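Local coordinates for Lpg0393 helical bundle domain-containing protein (Legionella pneumophila subsp. pneumophila str. Philadelphia 1, PDB 4R0G) that acts as a guanine-nucleotide exchange factor for the small GTPases Rab5, Rab21 and Rab22, probably through its VPS9-like domain, at residues 11-16 and 57-62; 45-50 and 90-95; 172-177 and 242-247. All blocks are in the same frame, centred on the assembly; numbering follows the deposited sequence.

Contacts 1 and 2 lie in the VPS9-like domain, their centres about 15 Å apart, and contact 3 belongs to the helical bundle domain. Along the chain the first two interlock: 11-16, 45-50, 57-62 and 90-95 follow in that order, so helices 5-14 and 40-53 each pair with a helix further on. They also touch, Ile-61 of helix 58-71 lying against Leu-93 of helix 80-101. Contact 3, between helices 155-183 and 235-244, comes later in series, with its centre about 30 Å from that of contact 1 and about 35 Å from that of contact 2, across the centre of the chain. The two contacts of the VPS9-like domain, which probably carries the exchange activity, thus lie apart from that of the bundle.

Contact 1: 11-16 and 57-62; sequences ALRDGK and CLDDIK
The guanidinium of Arg-13 meets the carboxylate of Asp-60 edge-on, with Asp-60 CG in the guanidinium plane, and grips it side-on through two nitrogens. Arg-13 NE gives a hydrogen bond to Asp-60 OD1 at 3.0 Å, and NH2 one to OD2 of the same carboxylate at 3.1 Å; together they form a two-pronged salt bridge. With the two planes 41° apart, NE meets OD1 from the syn side but 29° out of the carboxylate plane, while NH2 uses the syn lone pair of OD2. The bend of the arginine chain at chi2 (136°) carries the guanidinium across to the second helix, although the side chain does not start out pointing there. NH2 also bonds to Asn-54 O and Asp-60 OD2 to Trp-51 NE1, so the NH2-OD2 prong is tied at both ends to the end of helix 40-53 and the turn after it.

Within the VPS9-like domain this joins the last turn of helix 5-14 to the first turn of helix 58-71. The former closes in a Schellman motif with Gly-15, at positive phi, as its C-prime residue; the latter starts at the N-cap Cys-57, whose SG accepts a weak capping bond from Asp-60 N.

Beside the ion pair, Leu-12 sets its CD2 methyl 3.6 Å from Asp-60 O, an apolar branch against a backbone carbonyl. Asp-59 OD2 comes only to 4.1 Å from Arg-13 CG, its side chain crossing the aliphatic part of the arginine at a slant; its salt-bridge partner is Lys-63, whose NZ also donates to Arg-13 O.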
ATOM      1  N   ALA A  11       4.774 -23.496  -9.783  1.00 58.91           N
ATOM      2  CA  ALA A  11       3.798 -22.425  -9.674  1.00 53.87           C
ATOM      3  C   ALA A  11       4.340 -21.104 -10.215  1.00 55.55           C
ATOM      4  O   ALA A  11       3.613 -20.360 -10.907  1.00 49.63           O
ATOM      5  CB  ALA A  11       3.324 -22.282  -8.222  1.00 48.52           C
ATOM      6  N   LEU A  12       5.610 -20.807  -9.910  1.00 54.20           N
ATOM      7  CA  LEU A  12       6.249 -19.596 -10.459  1.00 52.10           C
ATOM      8  C   LEU A  12       6.323 -19.634 -11.997  1.00 51.75           C
ATOM      9  O   LEU A  12       6.104 -18.627 -12.673  1.00 50.97           O
ATOM     10  CB  LEU A  12       7.635 -19.347  -9.849  1.00 46.70           C
ATOM     11  CG  LEU A  12       8.399 -18.240 -10.597  1.00 49.49           C
ATOM     12  CD1 LEU A  12       7.798 -16.879 -10.269  1.00 50.31           C
ATOM     13  CD2 LEU A  12       9.906 -18.245 -10.367  1.00 36.90           C
ATOM     14  N   ARG A  13       6.604 -20.810 -12.553  1.00 56.60           N
ATOM     15  CA  ARG A  13       6.738 -20.948 -14.006  1.00 59.19           C
ATOM     16  C   ARG A  13       5.362 -20.870 -14.653  1.00 56.64           C
ATOM     17  O   ARG A  13       5.222 -20.381 -15.772  1.00 58.17           O
ATOM     18  CB  ARG A  13       7.468 -22.257 -14.391  1.00 60.65           C
ATOM     19  CG  ARG A  13       8.988 -22.303 -14.092  1.00 55.73           C
ATOM     20  CD  ARG A  13       9.433 -23.638 -13.446  1.00 60.78           C
ATOM     21  NE  ARG A  13      10.780 -23.586 -12.823  1.00 68.82           N
ATOM     22  CZ  ARG A  13      11.351 -24.579 -12.125  1.00 64.35           C
ATOM     23  NH1 ARG A  13      10.707 -25.729 -11.952  1.00 72.59           N
ATOM     24  NH2 ARG A  13      12.567 -24.428 -11.594  1.00 55.08           N
ATOM     25  N   ASP A  14       4.350 -21.343 -13.927  1.00 60.60           N
ATOM     26  CA  ASP A  14       2.968 -21.391 -14.431  1.00 65.17           C
ATOM     27  C   ASP A  14       2.316 -20.027 -14.332  1.00 64.97           C
ATOM     28  O   ASP A  14       1.319 -19.749 -15.011  1.00 65.09           O
ATOM     29  CB  ASP A  14       2.111 -22.378 -13.622  1.00 68.56           C
ATOM     30  CG  ASP A  14       2.650 -23.806 -13.638  1.00 69.96           C
ATOM     31  OD1 ASP A  14       3.392 -24.167 -14.594  1.00 64.73           O
ATOM     32  OD2 ASP A  14       2.305 -24.558 -12.681  1.00 65.08           O
ATOM     33  N   GLY A  15       2.876 -19.185 -13.470  1.00 60.57           N
ATOM     34  CA  GLY A  15       2.316 -17.868 -13.239  1.00 56.70           C
ATOM     35  C   GLY A  15       1.438 -17.788 -12.001  1.00 55.25           C
ATOM     36  O   GLY A  15       0.763 -16.783 -11.790  1.00 55.46           O
ATOM     37  N   LYS A  16       1.458 -18.815 -11.153  1.00 59.69           N
ATOM     38  CA  LYS A  16       0.567 -18.761 -10.004  1.00 58.50           C
ATOM     39  C   LYS A  16       1.350 -18.098  -8.857  1.00 52.46           C
ATOM     40  O   LYS A  16       1.991 -18.752  -8.013  1.00 49.94           O
ATOM     41  CB  LYS A  16       0.145 -20.194  -9.643  1.00 49.72           C
ATOM     42  N   CYS A  57      17.035 -21.173 -13.298  1.00 48.79           N
ATOM     43  CA  CYS A  57      17.350 -20.929 -14.687  1.00 52.01           C
ATOM     44  C   CYS A  57      16.848 -19.570 -15.168  1.00 48.82           C
ATOM     45  O   CYS A  57      16.052 -18.915 -14.501  1.00 45.72           O
ATOM     46  CB  CYS A  57      16.676 -22.010 -15.525  1.00 52.38           C
ATOM     47  SG  CYS A  57      14.923 -21.643 -15.766  1.00 53.26           S
ATOM     48  N   LEU A  58      17.245 -19.226 -16.387  1.00 49.51           N
ATOM     49  CA  LEU A  58      17.007 -17.918 -16.952  1.00 48.06           C
ATOM     50  C   LEU A  58      15.521 -17.552 -16.975  1.00 51.81           C
ATOM     51  O   LEU A  58      15.136 -16.420 -16.656  1.00 58.85           O
ATOM     52  CB  LEU A  58      17.645 -17.844 -18.344  1.00 53.33           C
ATOM     53  CG  LEU A  58      17.673 -16.484 -19.032  1.00 64.50           C
ATOM     54  CD1 LEU A  58      18.513 -15.502 -18.211  1.00 65.24           C
ATOM     55  CD2 LEU A  58      18.224 -16.636 -20.442  1.00 64.38           C
ATOM     56  N   ASP A  59      14.684 -18.513 -17.333  1.00 54.16           N
ATOM     57  CA  ASP A  59      13.246 -18.291 -17.359  1.00 50.91           C
ATOM     58  C   ASP A  59      12.659 -18.038 -15.949  1.00 45.44           C
ATOM     59  O   ASP A  59      11.720 -17.264 -15.790  1.00 46.66           O
ATOM     60  CB  ASP A  59      12.554 -19.451 -18.111  1.00 58.53           C
ATOM     61  CG  ASP A  59      11.026 -19.381 -18.044  1.00 69.71           C
ATOM     62  OD1 ASP A  59      10.458 -18.442 -18.690  1.00 67.88           O
ATOM     63  OD2 ASP A  59      10.411 -20.265 -17.355  1.00 51.77           O
ATOM     64  N   ASP A  60      13.234 -18.656 -14.925  1.00 49.28           N
ATOM     65  CA  ASP A  60      12.761 -18.453 -13.549  1.00 50.00           C
ATOM     66  C   ASP A  60      12.908 -16.984 -13.192  1.00 47.97           C
ATOM     67  O   ASP A  60      12.057 -16.387 -12.535  1.00 47.46           O
ATOM     68  CB  ASP A  60      13.577 -19.294 -12.539  1.00 49.52           C
ATOM     69  CG  ASP A  60      13.191 -20.786 -12.522  1.00 57.05           C
ATOM     70  OD1 ASP A  60      12.661 -21.310 -13.535  1.00 56.92           O
ATOM     71  OD2 ASP A  60      13.449 -21.443 -11.482  1.00 59.36           O
ATOM     72  N   ILE A  61      14.014 -16.416 -13.637  1.00 48.86           N
ATOM     73  CA  ILE A  61      14.327 -15.017 -13.402  1.00 48.15           C
ATOM     74  C   ILE A  61      13.341 -14.105 -14.114  1.00 50.23           C
ATOM     75  O   ILE A  61      12.797 -13.180 -13.510  1.00 48.75           O
ATOM     76  CB  ILE A  61      15.751 -14.729 -13.904  1.00 47.08           C
ATOM     77  CG1 ILE A  61      16.723 -15.629 -13.173  1.00 39.50           C
ATOM     78  CG2 ILE A  61      16.137 -13.282 -13.739  1.00 45.73           C
ATOM     79  CD1 ILE A  61      18.071 -15.586 -13.743  1.00 46.25           C
ATOM     80  N   LYS A  62      13.103 -14.375 -15.396  1.00 48.60           N
ATOM     81  CA  LYS A  62      12.246 -13.501 -16.200  1.00 49.34           C
ATOM     82  C   LYS A  62      10.788 -13.463 -15.748  1.00 47.63           C
ATOM     83  O   LYS A  62      10.111 -12.440 -15.870  1.00 46.25           O
ATOM     84  CB  LYS A  62      12.367 -13.851 -17.689  1.00 49.06           C
ATOM     85  CG  LYS A  62      13.489 -13.088 -18.375  1.00 54.33           C
ATOM     86  CD  LYS A  62      13.439 -13.212 -19.867  1.00 63.86           C
ATOM     87  CE  LYS A  62      14.596 -12.453 -20.509  1.00 71.83           C
ATOM     88  NZ  LYS A  62      14.714 -12.752 -21.980  1.00 86.84           N
TER

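Contact 2: 45-50 and 90-95; sequences SLLIFE and SIALFP
Ala-92 is the small bump at the centre of this contact: its methyl points at helix 40-53 and fits between the root of Leu-47 and the CG1 branch of Ile-48. Its CB lies 3.5 Å from Leu-47 CB and 3.7 Å from the CD2 branch of the same leucine, so that Leu-47 bears on the methyl with both the root and one end of its side chain. On the other side Ala-92 CB is 3.9 Å from Ile-48 CG1. That same CG1 passes over the backbone of helix 80-101 and comes 3.4 Å from Ala-92 O. The small methyl is consistent with the close approach of the helices: the CA atoms of Ile-48 and Ala-92 are the nearest pair, 5.3 Å apart, and the segment axes approach to 8.6 Å at a crossing angle of -50°.

One turn further along, Pro-95 offers the flank of its ring as the second bump. Ile-48 CD1 lies 3.5 Å from Pro-95 CB and equally near CG, so the methyl spans the CB-CG bond, with the two side chains crossing at about a right angle. With CG1 anti to the carbonyl carbon (chi1 -71°), the longer branch of Ile-48 runs from the Ala-92 carbonyl to the proline ring and fills the groove between them. Helix 80-101 is kinked here, where the nitrogen of Pro-95 makes no bond to the preceding turn. The interface contains no hydrogen bond across it and is wholly apolar in its side chains.

Both helices belong to the all-helical VPS9-like domain. Behind helix 40-53, Phe-49 packs on helix 116-126; from helix 80-101, Leu-93 reaches helix 58-71, while Phe-94 and Pro-95 touch Leu-139 of helix 132-151.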
ATOM      1  N   SER A  45      19.786 -18.102   2.726  1.00 49.99           N
ATOM      2  CA  SER A  45      20.700 -19.200   2.464  1.00 51.76           C
ATOM      3  C   SER A  45      19.943 -20.418   1.991  1.00 49.19           C
ATOM      4  O   SER A  45      20.236 -20.943   0.920  1.00 48.37           O
ATOM      5  CB  SER A  45      21.521 -19.521   3.704  1.00 52.52           C
ATOM      6  OG  SER A  45      22.378 -18.434   3.993  1.00 51.17           O
ATOM      7  N   LEU A  46      18.949 -20.840   2.765  1.00 47.66           N
ATOM      8  CA  LEU A  46      18.110 -21.969   2.356  1.00 49.42           C
ATOM      9  C   LEU A  46      17.463 -21.781   0.956  1.00 51.04           C
ATOM     10  O   LEU A  46      17.575 -22.663   0.070  1.00 46.01           O
ATOM     11  CB  LEU A  46      17.078 -22.298   3.441  1.00 49.52           C
ATOM     12  CG  LEU A  46      17.610 -22.499   4.873  1.00 50.15           C
ATOM     13  CD1 LEU A  46      16.486 -22.457   5.881  1.00 51.12           C
ATOM     14  CD2 LEU A  46      18.339 -23.816   5.026  1.00 55.45           C
ATOM     15  N   LEU A  47      16.815 -20.631   0.753  1.00 46.28           N
ATOM     16  CA  LEU A  47      16.298 -20.259  -0.570  1.00 42.55           C
ATOM     17  C   LEU A  47      17.336 -20.400  -1.687  1.00 44.13           C
ATOM     18  O   LEU A  47      17.002 -20.874  -2.755  1.00 45.62           O
ATOM     19  CB  LEU A  47      15.800 -18.833  -0.578  1.00 43.74           C
ATOM     20  CG  LEU A  47      14.311 -18.598  -0.485  1.00 49.24           C
ATOM     21  CD1 LEU A  47      13.851 -18.862   0.910  1.00 49.99           C
ATOM     22  CD2 LEU A  47      14.042 -17.145  -0.834  1.00 46.03           C
ATOM     23  N   ILE A  48      18.584 -19.989  -1.466  1.00 42.50           N
ATOM     24  CA  ILE A  48      19.581 -20.117  -2.536  1.00 45.24           C
ATOM     25  C   ILE A  48      19.880 -21.589  -2.823  1.00 48.72           C
ATOM     26  O   ILE A  48      19.877 -22.039  -3.974  1.00 49.35           O
ATOM     27  CB  ILE A  48      20.909 -19.414  -2.219  1.00 45.20           C
ATOM     28  CG1 ILE A  48      20.731 -17.899  -2.279  1.00 42.74           C
ATOM     29  CG2 ILE A  48      21.972 -19.845  -3.241  1.00 41.02           C
ATOM     30  CD1 ILE A  48      21.709 -17.181  -1.431  1.00 43.14           C
ATOM     31  N   PHE A  49      20.149 -22.336  -1.765  1.00 48.96           N
ATOM     32  CA  PHE A  49      20.386 -23.753  -1.887  1.00 50.29           C
ATOM     33  C   PHE A  49      19.235 -24.379  -2.626  1.00 50.54           C
ATOM     34  O   PHE A  49      19.404 -25.013  -3.662  1.00 54.24           O
ATOM     35  CB  PHE A  49      20.446 -24.376  -0.503  1.00 54.03           C
ATOM     36  CG  PHE A  49      20.604 -25.844  -0.527  1.00 54.92           C
ATOM     37  CD1 PHE A  49      21.791 -26.414  -0.965  1.00 54.68           C
ATOM     38  CD2 PHE A  49      19.567 -26.666  -0.130  1.00 57.67           C
ATOM     39  CE1 PHE A  49      21.953 -27.781  -0.995  1.00 50.45           C
ATOM     40  CE2 PHE A  49      19.713 -28.047  -0.162  1.00 59.09           C
ATOM     41  CZ  PHE A  49      20.915 -28.601  -0.590  1.00 57.85           C
ATOM     42  N   GLU A  50      18.045 -24.160  -2.101  1.00 51.66           N
ATOM     43  CA  GLU A  50      16.874 -24.827  -2.627  1.00 51.47           C
ATOM     44  C   GLU A  50      16.580 -24.508  -4.112  1.00 44.83           C
ATOM     45  O   GLU A  50      16.251 -25.368  -4.920  1.00 45.56           O
ATOM     46  CB  GLU A  50      15.694 -24.509  -1.727  1.00 43.66           C
ATOM     47  CG  GLU A  50      14.701 -25.603  -1.710  1.00 52.64           C
ATOM     48  CD  GLU A  50      15.154 -26.826  -0.950  1.00 62.26           C
ATOM     49  OE1 GLU A  50      15.608 -26.682   0.200  1.00 67.52           O
ATOM     50  OE2 GLU A  50      15.044 -27.943  -1.500  1.00 74.03           O
ATOM     51  N   SER A  90      13.979 -12.028  -3.496  1.00 37.44           N
ATOM     52  CA  SER A  90      14.870 -11.295  -4.396  1.00 41.31           C
ATOM     53  C   SER A  90      16.294 -11.255  -3.844  1.00 38.69           C
ATOM     54  O   SER A  90      17.276 -11.202  -4.598  1.00 34.05           O
ATOM     55  CB  SER A  90      14.328  -9.888  -4.743  1.00 35.73           C
ATOM     56  OG  SER A  90      14.167  -9.089  -3.603  1.00 36.65           O
ATOM     57  N   ILE A  91      16.405 -11.312  -2.524  1.00 38.31           N
ATOM     58  CA  ILE A  91      17.728 -11.279  -1.916  1.00 41.52           C
ATOM     59  C   ILE A  91      18.419 -12.615  -2.151  1.00 45.93           C
ATOM     60  O   ILE A  91      19.658 -12.676  -2.232  1.00 44.31           O
ATOM     61  CB  ILE A  91      17.689 -10.902  -0.428  1.00 38.80           C
ATOM     62  CG1 ILE A  91      17.101  -9.498  -0.265  1.00 40.07           C
ATOM     63  CG2 ILE A  91      19.058 -10.902   0.143  1.00 36.69           C
ATOM     64  CD1 ILE A  91      16.882  -9.131   1.174  1.00 38.78           C
ATOM     65  N   ALA A  92      17.624 -13.682  -2.302  1.00 42.14           N
ATOM     66  CA  ALA A  92      18.198 -14.989  -2.656  1.00 40.31           C
ATOM     67  C   ALA A  92      18.520 -15.068  -4.138  1.00 38.06           C
ATOM     68  O   ALA A  92      19.397 -15.809  -4.546  1.00 37.21           O
ATOM     69  CB  ALA A  92      17.279 -16.094  -2.282  1.00 37.88           C
ATOM     70  N   LEU A  93      17.792 -14.288  -4.928  1.00 39.08           N
ATOM     71  CA  LEU A  93      17.849 -14.339  -6.387  1.00 39.16           C
ATOM     72  C   LEU A  93      19.217 -13.943  -6.954  1.00 40.22           C
ATOM     73  O   LEU A  93      19.741 -14.564  -7.892  1.00 30.24           O
ATOM     74  CB  LEU A  93      16.783 -13.409  -6.961  1.00 35.41           C
ATOM     75  CG  LEU A  93      16.964 -13.131  -8.458  1.00 43.01           C
ATOM     76  CD1 LEU A  93      16.728 -14.388  -9.257  1.00 44.18           C
ATOM     77  CD2 LEU A  93      16.042 -12.026  -8.949  1.00 45.67           C
ATOM     78  N   PHE A  94      19.768 -12.890  -6.371  1.00 37.06           N
ATOM     79  CA  PHE A  94      20.964 -12.278  -6.898  1.00 35.15           C
ATOM     80  C   PHE A  94      22.167 -13.192  -6.759  1.00 41.53           C
ATOM     81  O   PHE A  94      22.891 -13.373  -7.735  1.00 44.35           O
ATOM     82  CB  PHE A  94      21.183 -10.874  -6.313  1.00 41.15           C
ATOM     83  CG  PHE A  94      20.025  -9.947  -6.544  1.00 37.64           C
ATOM     84  CD1 PHE A  94      19.487  -9.800  -7.805  1.00 43.90           C
ATOM     85  CD2 PHE A  94      19.442  -9.266  -5.501  1.00 40.55           C
ATOM     86  CE1 PHE A  94      18.409  -8.968  -8.016  1.00 42.29           C
ATOM     87  CE2 PHE A  94      18.357  -8.433  -5.717  1.00 37.80           C
ATOM     88  CZ  PHE A  94      17.847  -8.295  -6.966  1.00 39.54           C
ATOM     89  N   PRO A  95      22.374 -13.791  -5.570  1.00 41.67           N
ATOM     90  CA  PRO A  95      23.417 -14.829  -5.475  1.00 38.76           C
ATOM     91  C   PRO A  95      23.266 -15.941  -6.512  1.00 42.21           C
ATOM     92  O   PRO A  95      24.260 -16.289  -7.165  1.00 42.83           O
ATOM     93  CB  PRO A  95      23.189 -15.431  -4.094  1.00 37.32           C
ATOM     94  CG  PRO A  95      22.580 -14.341  -3.311  1.00 45.34           C
ATOM     95  CD  PRO A  95      21.750 -13.515  -4.263  1.00 39.76           C
TER

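Contact 3: 172-177 and 242-247; sequences KYLIED and KKISPL
Ile-175, Leu-174 and Ile-244 make the tight part of this contact, Ile-175 CG1 lying 3.6 Å from Ile-244 CD1 and 4.0 Å from its CG1. The two isoleucine side chains cross at about a right angle. In each the longer branch stands anti to the carbonyl carbon (chi1 -72° and -65°), and both ends reach inward across the 7.6 Å between their CA atoms. Leu-174, the most deeply engaged residue, bridges to the looser side: its CD2 methyl lies 4.1 Å from Ile-244 CG1 and also meets Lys-243.

This pairs helix 155-183 with the final turn of helix 235-244 inside the helical bundle domain. Other bundle helices add to the apolar core: Ile-175 also packs on Val-200, Leu-203 and Leu-207 of helix 193-208, and Ile-244 on Ile-221 and Val-225 of helix 215-229.

The looser side is that of Lys-243, which is partly exposed. Only the root of its chain joins in: CB rests 3.8 Å from Leu-174 CD2, and the two side chains cross at about a right angle. Bent at chi3 (107°), the lysine carries NZ toward Asp-163 of the second subunit, a long and weak ion pair, and also packs on Phe-162 of that subunit.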
ATOM      1  N   LYS A 172      -7.934  -9.233   1.065  1.00 45.30           N
ATOM      2  CA  LYS A 172      -7.119  -9.561   2.231  1.00 44.05           C
ATOM      3  C   LYS A 172      -6.956  -8.339   3.126  1.00 50.89           C
ATOM      4  O   LYS A 172      -7.276  -8.389   4.324  1.00 55.70           O
ATOM      5  CB  LYS A 172      -5.766 -10.156   1.816  1.00 50.20           C
ATOM      6  CG  LYS A 172      -4.724 -10.352   2.938  1.00 58.36           C
ATOM      7  CD  LYS A 172      -3.527 -11.228   2.454  1.00 69.57           C
ATOM      8  CE  LYS A 172      -2.599 -11.752   3.592  1.00 71.89           C
ATOM      9  NZ  LYS A 172      -1.596 -10.749   4.100  1.00 66.98           N
ATOM     10  N   TYR A 173      -6.525  -7.224   2.537  1.00 50.41           N
ATOM     11  CA  TYR A 173      -6.247  -6.010   3.309  1.00 45.16           C
ATOM     12  C   TYR A 173      -7.512  -5.366   3.855  1.00 46.40           C
ATOM     13  O   TYR A 173      -7.525  -4.845   4.969  1.00 44.79           O
ATOM     14  CB  TYR A 173      -5.480  -4.999   2.460  1.00 42.60           C
ATOM     15  CG  TYR A 173      -4.265  -5.578   1.796  1.00 43.36           C
ATOM     16  CD1 TYR A 173      -3.292  -6.229   2.536  1.00 45.02           C
ATOM     17  CD2 TYR A 173      -4.106  -5.498   0.428  1.00 42.05           C
ATOM     18  CE1 TYR A 173      -2.170  -6.780   1.926  1.00 50.01           C
ATOM     19  CE2 TYR A 173      -3.002  -6.037  -0.195  1.00 48.79           C
ATOM     20  CZ  TYR A 173      -2.037  -6.683   0.551  1.00 50.36           C
ATOM     21  OH  TYR A 173      -0.944  -7.227  -0.086  1.00 43.63           O
ATOM     22  N   LEU A 174      -8.573  -5.367   3.055  1.00 46.46           N
ATOM     23  CA  LEU A 174      -9.819  -4.746   3.485  1.00 43.96           C
ATOM     24  C   LEU A 174     -10.303  -5.403   4.763  1.00 44.02           C
ATOM     25  O   LEU A 174     -10.759  -4.719   5.677  1.00 38.27           O
ATOM     26  CB  LEU A 174     -10.889  -4.894   2.403  1.00 44.60           C
ATOM     27  CG  LEU A 174     -12.262  -4.246   2.636  1.00 40.13           C
ATOM     28  CD1 LEU A 174     -12.170  -2.752   2.593  1.00 46.14           C
ATOM     29  CD2 LEU A 174     -13.283  -4.722   1.611  1.00 49.21           C
ATOM     30  N   ILE A 175     -10.180  -6.735   4.806  1.00 48.26           N
ATOM     31  CA  ILE A 175     -10.691  -7.557   5.905  1.00 42.52           C
ATOM     32  C   ILE A 175      -9.888  -7.325   7.168  1.00 41.87           C
ATOM     33  O   ILE A 175     -10.420  -7.365   8.278  1.00 43.67           O
ATOM     34  CB  ILE A 175     -10.752  -9.063   5.532  1.00 44.50           C
ATOM     35  CG1 ILE A 175     -11.887  -9.302   4.544  1.00 43.80           C
ATOM     36  CG2 ILE A 175     -11.029  -9.924   6.742  1.00 42.56           C
ATOM     37  CD1 ILE A 175     -11.821 -10.634   3.876  1.00 44.01           C
ATOM     38  N   GLU A 176      -8.606  -7.051   6.993  1.00 42.41           N
ATOM     39  CA  GLU A 176      -7.758  -6.721   8.122  1.00 46.15           C
ATOM     40  C   GLU A 176      -8.235  -5.371   8.703  1.00 45.09           C
ATOM     41  O   GLU A 176      -8.296  -5.179   9.922  1.00 47.34           O
ATOM     42  CB  GLU A 176      -6.282  -6.705   7.674  1.00 47.07           C
ATOM     43  CG  GLU A 176      -5.320  -7.456   8.576  1.00 58.69           C
ATOM     44  CD  GLU A 176      -5.497  -8.985   8.574  1.00 64.08           C
ATOM     45  OE1 GLU A 176      -5.173  -9.635   7.545  1.00 64.32           O
ATOM     46  OE2 GLU A 176      -5.926  -9.543   9.622  1.00 66.67           O
ATOM     47  N   ASP A 177      -8.621  -4.452   7.826  1.00 43.36           N
ATOM     48  CA  ASP A 177      -9.007  -3.116   8.256  1.00 43.56           C
ATOM     49  C   ASP A 177     -10.379  -3.120   8.915  1.00 50.57           C
ATOM     50  O   ASP A 177     -10.645  -2.344   9.842  1.00 51.10           O
ATOM     51  CB  ASP A 177      -8.935  -2.114   7.089  1.00 44.51           C
ATOM     52  CG  ASP A 177      -7.491  -1.721   6.735  1.00 51.28           C
ATOM     53  OD1 ASP A 177      -6.638  -1.741   7.645  1.00 53.85           O
ATOM     54  OD2 ASP A 177      -7.188  -1.391   5.561  1.00 54.15           O
ATOM     55  N   LYS A 242     -20.592  -5.169   2.617  1.00 68.33           N
ATOM     56  CA  LYS A 242     -21.014  -4.984   1.234  1.00 63.78           C
ATOM     57  C   LYS A 242     -19.859  -5.283   0.294  1.00 60.09           C
ATOM     58  O   LYS A 242     -19.986  -6.123  -0.604  1.00 65.95           O
ATOM     59  CB  LYS A 242     -21.559  -3.562   1.000  1.00 64.83           C
ATOM     60  CG  LYS A 242     -22.890  -3.284   1.681  1.00 71.35           C
ATOM     61  CD  LYS A 242     -23.856  -2.524   0.765  1.00 80.99           C
ATOM     62  CE  LYS A 242     -25.246  -2.369   1.399  1.00 76.87           C
ATOM     63  NZ  LYS A 242     -26.264  -1.809   0.451  1.00 78.72           N
ATOM     64  N   LYS A 243     -18.733  -4.614   0.507  1.00 52.46           N
ATOM     65  CA  LYS A 243     -17.582  -4.796  -0.369  1.00 56.47           C
ATOM     66  C   LYS A 243     -17.065  -6.250  -0.354  1.00 57.15           C
ATOM     67  O   LYS A 243     -16.919  -6.857  -1.406  1.00 63.32           O
ATOM     68  CB  LYS A 243     -16.504  -3.747  -0.063  1.00 56.36           C
ATOM     69  CG  LYS A 243     -16.957  -2.322  -0.405  1.00 68.05           C
ATOM     70  CD  LYS A 243     -16.198  -1.217   0.363  1.00 78.52           C
ATOM     71  CE  LYS A 243     -15.210  -0.458  -0.535  1.00 87.61           C
ATOM     72  NZ  LYS A 243     -14.417   0.588   0.204  1.00 86.34           N
ATOM     73  N   ILE A 244     -16.875  -6.820   0.831  1.00 55.17           N
ATOM     74  CA  ILE A 244     -16.419  -8.205   1.003  1.00 50.87           C
ATOM     75  C   ILE A 244     -17.153  -9.282   0.176  1.00 57.96           C
ATOM     76  O   ILE A 244     -16.506 -10.057  -0.542  1.00 63.58           O
ATOM     77  CB  ILE A 244     -16.426  -8.594   2.506  1.00 50.08           C
ATOM     78  CG1 ILE A 244     -15.393  -7.758   3.273  1.00 58.37           C
ATOM     79  CG2 ILE A 244     -16.097 -10.034   2.709  1.00 48.01           C
ATOM     80  CD1 ILE A 244     -15.247  -8.161   4.741  1.00 50.95           C
ATOM     81  N   SER A 245     -18.479  -9.348   0.254  1.00 58.39           N
ATOM     82  CA  SER A 245     -19.238 -10.259  -0.617  1.00 57.34           C
ATOM     83  C   SER A 245     -20.297  -9.500  -1.410  1.00 66.86           C
ATOM     84  O   SER A 245     -21.487  -9.525  -1.046  1.00 72.66           O
ATOM     85  CB  SER A 245     -19.910 -11.370   0.197  1.00 62.38           C
ATOM     86  OG  SER A 245     -20.787 -12.164  -0.593  1.00 70.04           O
ATOM     87  N   PRO A 246     -19.880  -8.828  -2.502  1.00 66.83           N
ATOM     88  CA  PRO A 246     -20.832  -8.027  -3.273  1.00 78.81           C
ATOM     89  C   PRO A 246     -21.544  -8.889  -4.314  1.00 82.36           C
ATOM     90  O   PRO A 246     -21.350 -10.110  -4.371  1.00 81.65           O
ATOM     91  CB  PRO A 246     -19.923  -7.012  -3.971  1.00 71.41           C
ATOM     92  CG  PRO A 246     -18.682  -7.814  -4.266  1.00 64.83           C
ATOM     93  CD  PRO A 246     -18.550  -8.837  -3.141  1.00 61.84           C
ATOM     94  N   LEU A 247     -22.378  -8.253  -5.125  1.00 83.39           N
ATOM     95  CA  LEU A 247     -23.042  -8.936  -6.222  1.00 86.97           C
ATOM     96  C   LEU A 247     -22.842  -8.119  -7.490  1.00 89.38           C
ATOM     97  O   LEU A 247     -23.754  -7.412  -7.912  1.00 96.61           O
ATOM     98  CB  LEU A 247     -24.530  -9.055  -5.914  1.00 82.49           C
ATOM     99  CG  LEU A 247     -24.852  -9.437  -4.471  1.00 87.45           C
ATOM    100  CD1 LEU A 247     -26.249  -8.979  -4.085  1.00 93.46           C
ATOM    101  CD2 LEU A 247     -24.701 -10.944  -4.275  1.00 98.61           C
TER